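Local coordinates for protein thiosulfate sulfurtransferase (Pseudomonas aeruginosa, PDB 1YT8) that probably transfers sulfur from thiosulfate to cyanide, as expected of a protein built from four rhodanese-like repeats, at residues 275-289 with 317-330. Numbering follows the deposited sequence.
Sequences WQDEHDRTTYLLDVR and VASVRGARLVLVDD
E278 OE1 is gripped by both terminal nitrogens of R324, NH1 at 2.9 Å and NH2 at 3.0 Å. NH1 meets this oxygen nearly along its C-O axis, NH2 from the anti side, tilted out of the carboxylate plane. The R324 guanidinium lies flat on the W275 indole, planes 5° apart, with CZ over the five-membered ring in a cation-pi contact. R324 CD sits over the six-membered ring. R281 CB comes over the other face of the R324 guanidinium. At the edge, R324 NE donates in plane to T283 OG1 (3.3 Å). The guanidinium is thus held on both faces and in its plane. R281 bends at chi2 and chi3, and its NH2 donates to G322 O at 3.0 Å. R281 NH1 lies 3.8 Å from R324 NH1; E278 and E23, salt-bridged to R281 NE, probably offset these like charges.

Strands 283-287 and 324-328 run parallel, bonded alternately from R324 N to T282 O through to V288 N to V328 O. Y284 and L286 point to the other side of the sheet from R324. Y284 CG stands anti to its carbonyl carbon (chi1 -61°), which carries the ring to the loop before strand 324-328. A318 CA lies over one ring face, and A323 CB approaches Y284 CE2 to 3.4 Å. Y284 OH accepts from V320 N and also bonds R58 O. L286 CD2 meets V317 CG1.

At the far end, R289 NE and NH2 grip D287 side-on, while NH1 bridges to D330 OD2 (3.0 Å) from above the carboxylate plane. R289 NH2 also bonds G297 O. D287 OD1 also accepts from R289 N, closing an Asx turn. Strands 283-287 and 324-328 are neighbours in the 1-5-4-2-3 parallel sheet of the rhodanese fold.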
loop_
_atom_site.group_PDB
_atom_site.type_symbol
_atom_site.label_atom_id
_atom_site.label_comp_id
_atom_site.label_asym_id
_atom_site.label_seq_id
_atom_site.Cartn_x
_atom_site.Cartn_y
_atom_site.Cartn_z
ATOM N N TRP A 275 -6.484 -3.500 24.801
ATOM C CA TRP A 275 -5.806 -2.501 23.984
ATOM C C TRP A 275 -6.811 -1.618 23.254
ATOM O O TRP A 275 -6.657 -0.398 23.207
ATOM C CB TRP A 275 -4.876 -3.181 22.973
ATOM C CG TRP A 275 -3.500 -3.452 23.507
ATOM C CD1 TRP A 275 -3.103 -3.407 24.813
ATOM C CD2 TRP A 275 -2.341 -3.821 22.748
ATOM N NE1 TRP A 275 -1.769 -3.723 24.916
ATOM C CE2 TRP A 275 -1.276 -3.981 23.664
ATOM C CE3 TRP A 275 -2.099 -4.030 21.384
ATOM C CZ2 TRP A 275 0.014 -4.345 23.259
ATOM C CZ3 TRP A 275 -0.813 -4.393 20.980
ATOM C CH2 TRP A 275 0.225 -4.545 21.918
ATOM N N GLN A 276 -7.842 -2.239 22.695
ATOM C CA GLN A 276 -8.867 -1.507 21.967
ATOM C C GLN A 276 -9.682 -0.630 22.916
ATOM O O GLN A 276 -10.348 0.309 22.484
ATOM C CB GLN A 276 -9.786 -2.487 21.235
ATOM C CG GLN A 276 -9.050 -3.420 20.285
ATOM C CD GLN A 276 -9.943 -4.515 19.732
ATOM O OE1 GLN A 276 -10.632 -5.208 20.485
ATOM N NE2 GLN A 276 -9.930 -4.685 18.413
ATOM N N ASP A 277 -9.614 -0.934 24.210
ATOM C CA ASP A 277 -10.346 -0.170 25.214
ATOM C C ASP A 277 -9.552 1.059 25.659
ATOM O O ASP A 277 -10.094 1.948 26.319
ATOM C CB ASP A 277 -10.656 -1.053 26.428
ATOM C CG ASP A 277 -11.586 -0.374 27.424
ATOM O OD1 ASP A 277 -12.718 -0.015 27.037
ATOM O OD2 ASP A 277 -11.186 -0.201 28.594
ATOM N N GLU A 278 -8.270 1.103 25.300
ATOM C CA GLU A 278 -7.407 2.227 25.656
ATOM C C GLU A 278 -7.515 3.266 24.546
ATOM O O GLU A 278 -6.873 3.151 23.499
ATOM C CB GLU A 278 -5.962 1.748 25.815
ATOM C CG GLU A 278 -5.852 0.472 26.640
ATOM C CD GLU A 278 -4.427 0.110 27.004
ATOM O OE1 GLU A 278 -3.535 0.225 26.139
ATOM O OE2 GLU A 278 -4.204 -0.303 28.161
ATOM N N HIS A 279 -8.337 4.281 24.791
ATOM C CA HIS A 279 -8.602 5.336 23.820
ATOM C C HIS A 279 -7.455 6.303 23.557
ATOM O O HIS A 279 -7.577 7.188 22.715
ATOM C CB HIS A 279 -9.844 6.122 24.250
ATOM C CG HIS A 279 -11.043 5.261 24.507
ATOM N ND1 HIS A 279 -11.575 4.419 23.554
ATOM C CD2 HIS A 279 -11.816 5.114 25.611
ATOM C CE1 HIS A 279 -12.623 3.792 24.059
ATOM N NE2 HIS A 279 -12.790 4.196 25.306
ATOM N N ASP A 280 -6.348 6.145 24.270
ATOM C CA ASP A 280 -5.201 7.023 24.071
ATOM C C ASP A 280 -4.242 6.434 23.035
ATOM O O ASP A 280 -3.238 7.053 22.692
ATOM C CB ASP A 280 -4.464 7.234 25.397
ATOM C CG ASP A 280 -3.898 5.945 25.961
ATOM O OD1 ASP A 280 -4.645 4.945 26.017
ATOM O OD2 ASP A 280 -2.711 5.931 26.356
ATOM N N ARG A 281 -4.553 5.240 22.538
ATOM C CA ARG A 281 -3.697 4.587 21.549
ATOM C C ARG A 281 -4.461 4.095 20.326
ATOM O O ARG A 281 -5.659 3.817 20.389
ATOM C CB ARG A 281 -2.956 3.392 22.172
ATOM C CG ARG A 281 -1.910 3.738 23.234
ATOM C CD ARG A 281 -0.800 4.623 22.682
ATOM N NE ARG A 281 -0.039 4.000 21.598
ATOM C CZ ARG A 281 0.792 2.973 21.746
ATOM N NH1 ARG A 281 0.981 2.427 22.943
ATOM N NH2 ARG A 281 1.449 2.496 20.694
ATOM N N THR A 282 -3.746 3.999 19.212
ATOM C CA THR A 282 -4.299 3.507 17.957
ATOM C C THR A 282 -3.859 2.048 17.845
ATOM O O THR A 282 -2.669 1.756 17.915
ATOM C CB THR A 282 -3.728 4.272 16.745
ATOM O OG1 THR A 282 -4.135 5.645 16.804
ATOM C CG2 THR A 282 -4.225 3.651 15.448
ATOM N N THR A 283 -4.814 1.142 17.674
ATOM C CA THR A 283 -4.503 -0.280 17.560
ATOM C C THR A 283 -5.077 -0.850 16.269
ATOM O O THR A 283 -6.291 -0.888 16.089
ATOM C CB THR A 283 -5.086 -1.072 18.759
ATOM O OG1 THR A 283 -4.537 -0.559 19.979
ATOM C CG2 THR A 283 -4.742 -2.554 18.642
ATOM N N TYR A 284 -4.197 -1.279 15.370
ATOM C CA TYR A 284 -4.609 -1.855 14.093
ATOM C C TYR A 284 -4.633 -3.379 14.212
ATOM O O TYR A 284 -3.621 -3.985 14.553
ATOM C CB TYR A 284 -3.613 -1.485 12.984
ATOM C CG TYR A 284 -3.437 -0.009 12.696
ATOM C CD1 TYR A 284 -4.399 0.708 11.982
ATOM C CD2 TYR A 284 -2.276 0.659 13.088
ATOM C CE1 TYR A 284 -4.204 2.055 11.657
ATOM C CE2 TYR A 284 -2.072 2.004 12.770
ATOM C CZ TYR A 284 -3.038 2.692 12.055
ATOM O OH TYR A 284 -2.836 4.012 11.746
ATOM N N LEU A 285 -5.778 -3.991 13.928
ATOM C CA LEU A 285 -5.910 -5.449 13.972
ATOM C C LEU A 285 -5.763 -5.918 12.525
ATOM O O LEU A 285 -6.652 -5.689 11.704
ATOM C CB LEU A 285 -7.284 -5.841 14.520
ATOM C CG LEU A 285 -7.578 -7.340 14.639
ATOM C CD1 LEU A 285 -6.538 -8.006 15.546
ATOM C CD2 LEU A 285 -8.980 -7.533 15.199
ATOM N N LEU A 286 -4.653 -6.585 12.223
ATOM C CA LEU A 286 -4.353 -7.016 10.854
ATOM C C LEU A 286 -4.151 -8.518 10.619
ATOM O O LEU A 286 -3.412 -9.173 11.346
ATOM C CB LEU A 286 -3.108 -6.269 10.383
ATOM C CG LEU A 286 -3.082 -4.775 10.720
ATOM C CD1 LEU A 286 -1.697 -4.217 10.438
ATOM C CD2 LEU A 286 -4.140 -4.038 9.916
ATOM N N ASP A 287 -4.796 -9.036 9.572
ATOM C CA ASP A 287 -4.726 -10.451 9.179
ATOM C C ASP A 287 -3.685 -10.585 8.055
ATOM O O ASP A 287 -3.901 -10.089 6.949
ATOM C CB ASP A 287 -6.102 -10.901 8.666
ATOM C CG ASP A 287 -6.212 -12.411 8.487
ATOM O OD1 ASP A 287 -5.286 -13.032 7.921
ATOM O OD2 ASP A 287 -7.250 -12.977 8.898
ATOM N N VAL A 288 -2.572 -11.263 8.335
ATOM C CA VAL A 288 -1.496 -11.411 7.351
ATOM C C VAL A 288 -1.555 -12.620 6.408
ATOM O O VAL A 288 -0.610 -12.873 5.649
ATOM C CB VAL A 288 -0.114 -11.407 8.053
ATOM C CG1 VAL A 288 0.092 -10.085 8.790
ATOM C CG2 VAL A 288 -0.001 -12.583 9.022
ATOM N N ARG A 289 -2.655 -13.365 6.444
ATOM C CA ARG A 289 -2.805 -14.531 5.575
ATOM C C ARG A 289 -3.171 -14.081 4.157
ATOM O O ARG A 289 -3.267 -12.883 3.888
ATOM C CB ARG A 289 -3.894 -15.454 6.128
ATOM C CG ARG A 289 -3.660 -15.900 7.564
ATOM C CD ARG A 289 -4.875 -16.647 8.087
ATOM N NE ARG A 289 -6.056 -15.789 8.064
ATOM C CZ ARG A 289 -7.305 -16.234 8.031
ATOM N NH1 ARG A 289 -7.546 -17.541 8.021
ATOM N NH2 ARG A 289 -8.312 -15.372 7.990
ATOM N N VAL A 317 -1.359 1.284 5.456
ATOM C CA VAL A 317 -2.260 0.756 6.478
ATOM C C VAL A 317 -2.035 1.416 7.838
ATOM O O VAL A 317 -2.952 1.999 8.418
ATOM C CB VAL A 317 -2.062 -0.771 6.619
ATOM C CG1 VAL A 317 -3.032 -1.342 7.643
ATOM C CG2 VAL A 317 -2.252 -1.440 5.258
ATOM N N ALA A 318 -0.814 1.304 8.346
ATOM C CA ALA A 318 -0.456 1.900 9.630
ATOM C C ALA A 318 0.152 3.267 9.352
ATOM O O ALA A 318 1.370 3.446 9.402
ATOM C CB ALA A 318 0.541 1.008 10.360
ATOM N N SER A 319 -0.714 4.229 9.053
ATOM C CA SER A 319 -0.295 5.582 8.731
ATOM C C SER A 319 0.035 6.430 9.954
ATOM O O SER A 319 0.662 7.484 9.838
ATOM C CB SER A 319 -1.378 6.258 7.886
ATOM O OG SER A 319 -1.626 5.488 6.718
ATOM N N VAL A 320 -0.396 5.975 11.125
ATOM C CA VAL A 320 -0.111 6.687 12.361
ATOM C C VAL A 320 1.197 6.130 12.913
ATOM O O VAL A 320 1.226 5.034 13.471
ATOM C CB VAL A 320 -1.227 6.476 13.407
ATOM C CG1 VAL A 320 -0.834 7.130 14.727
ATOM C CG2 VAL A 320 -2.540 7.060 12.891
ATOM N N ARG A 321 2.282 6.879 12.735
ATOM C CA ARG A 321 3.584 6.452 13.230
ATOM C C ARG A 321 3.505 6.498 14.754
ATOM O O ARG A 321 3.082 7.504 15.327
ATOM C CB ARG A 321 4.678 7.395 12.717
ATOM C CG ARG A 321 6.100 6.958 13.049
ATOM C CD ARG A 321 6.420 5.564 12.504
ATOM N NE ARG A 321 7.840 5.258 12.654
ATOM C CZ ARG A 321 8.367 4.041 12.565
ATOM N NH1 ARG A 321 7.592 2.989 12.329
ATOM N NH2 ARG A 321 9.677 3.877 12.706
ATOM N N GLY A 322 3.904 5.410 15.406
ATOM C CA GLY A 322 3.833 5.362 16.856
ATOM C C GLY A 322 2.657 4.514 17.317
ATOM O O GLY A 322 2.523 4.219 18.508
ATOM N N ALA A 323 1.803 4.124 16.371
ATOM C CA ALA A 323 0.633 3.296 16.663
ATOM C C ALA A 323 1.033 1.881 17.062
ATOM O O ALA A 323 2.209 1.524 17.036
ATOM C CB ALA A 323 -0.299 3.243 15.455
ATOM N N ARG A 324 0.020 1.084 17.387
ATOM C CA ARG A 324 0.161 -0.292 17.847
ATOM C C ARG A 324 -0.442 -1.259 16.821
ATOM O O ARG A 324 -1.522 -1.001 16.302
ATOM C CB ARG A 324 -0.601 -0.401 19.173
ATOM C CG ARG A 324 -0.028 -1.313 20.198
ATOM C CD ARG A 324 -0.384 -0.824 21.607
ATOM N NE ARG A 324 -1.807 -0.541 21.829
ATOM C CZ ARG A 324 -2.314 -0.254 23.028
ATOM N NH1 ARG A 324 -1.514 -0.215 24.085
ATOM N NH2 ARG A 324 -3.610 -0.011 23.186
ATOM N N LEU A 325 0.249 -2.365 16.539
ATOM C CA LEU A 325 -0.240 -3.366 15.584
ATOM C C LEU A 325 -0.423 -4.752 16.215
ATOM O O LEU A 325 0.411 -5.199 16.994
ATOM C CB LEU A 325 0.727 -3.507 14.401
ATOM C CG LEU A 325 0.752 -2.464 13.281
ATOM C CD1 LEU A 325 1.024 -1.084 13.831
ATOM C CD2 LEU A 325 1.821 -2.860 12.276
ATOM N N VAL A 326 -1.518 -5.425 15.871
ATOM C CA VAL A 326 -1.792 -6.774 16.373
ATOM C C VAL A 326 -1.989 -7.661 15.142
ATOM O O VAL A 326 -2.895 -7.431 14.344
ATOM C CB VAL A 326 -3.061 -6.817 17.241
ATOM C CG1 VAL A 326 -3.345 -8.248 17.672
ATOM C CG2 VAL A 326 -2.883 -5.929 18.459
ATOM N N LEU A 327 -1.144 -8.676 14.989
ATOM C CA LEU A 327 -1.223 -9.536 13.813
ATOM C C LEU A 327 -1.902 -10.884 14.009
ATOM O O LEU A 327 -1.678 -11.577 15.009
ATOM C CB LEU A 327 0.179 -9.744 13.234
ATOM C CG LEU A 327 0.987 -8.478 12.939
ATOM C CD1 LEU A 327 2.215 -8.851 12.108
ATOM C CD2 LEU A 327 0.123 -7.458 12.185
ATOM N N VAL A 328 -2.710 -11.250 13.016
ATOM C CA VAL A 328 -3.466 -12.497 13.022
ATOM C C VAL A 328 -3.073 -13.491 11.928
ATOM O O VAL A 328 -2.853 -13.116 10.780
ATOM C CB VAL A 328 -4.983 -12.215 12.840
ATOM C CG1 VAL A 328 -5.774 -13.525 12.842
ATOM C CG2 VAL A 328 -5.478 -11.282 13.936
ATOM N N ASP A 329 -2.978 -14.760 12.307
ATOM C CA ASP A 329 -2.718 -15.848 11.365
ATOM C C ASP A 329 -3.230 -17.115 12.042
ATOM O O ASP A 329 -3.567 -17.089 13.226
ATOM C CB ASP A 329 -1.228 -15.967 10.971
ATOM C CG ASP A 329 -0.380 -16.745 11.976
ATOM O OD1 ASP A 329 -0.914 -17.550 12.769
ATOM O OD2 ASP A 329 0.859 -16.562 11.944
ATOM N N ASP A 330 -3.313 -18.211 11.295
ATOM C CA ASP A 330 -3.807 -19.469 11.849
ATOM C C ASP A 330 -2.786 -20.579 11.645
ATOM O O ASP A 330 -3.146 -21.754 11.556
ATOM C CB ASP A 330 -5.124 -19.860 11.169
ATOM C CG ASP A 330 -5.006 -19.928 9.643
ATOM O OD1 ASP A 330 -3.874 -19.903 9.118
ATOM O OD2 ASP A 330 -6.053 -20.018 8.964
#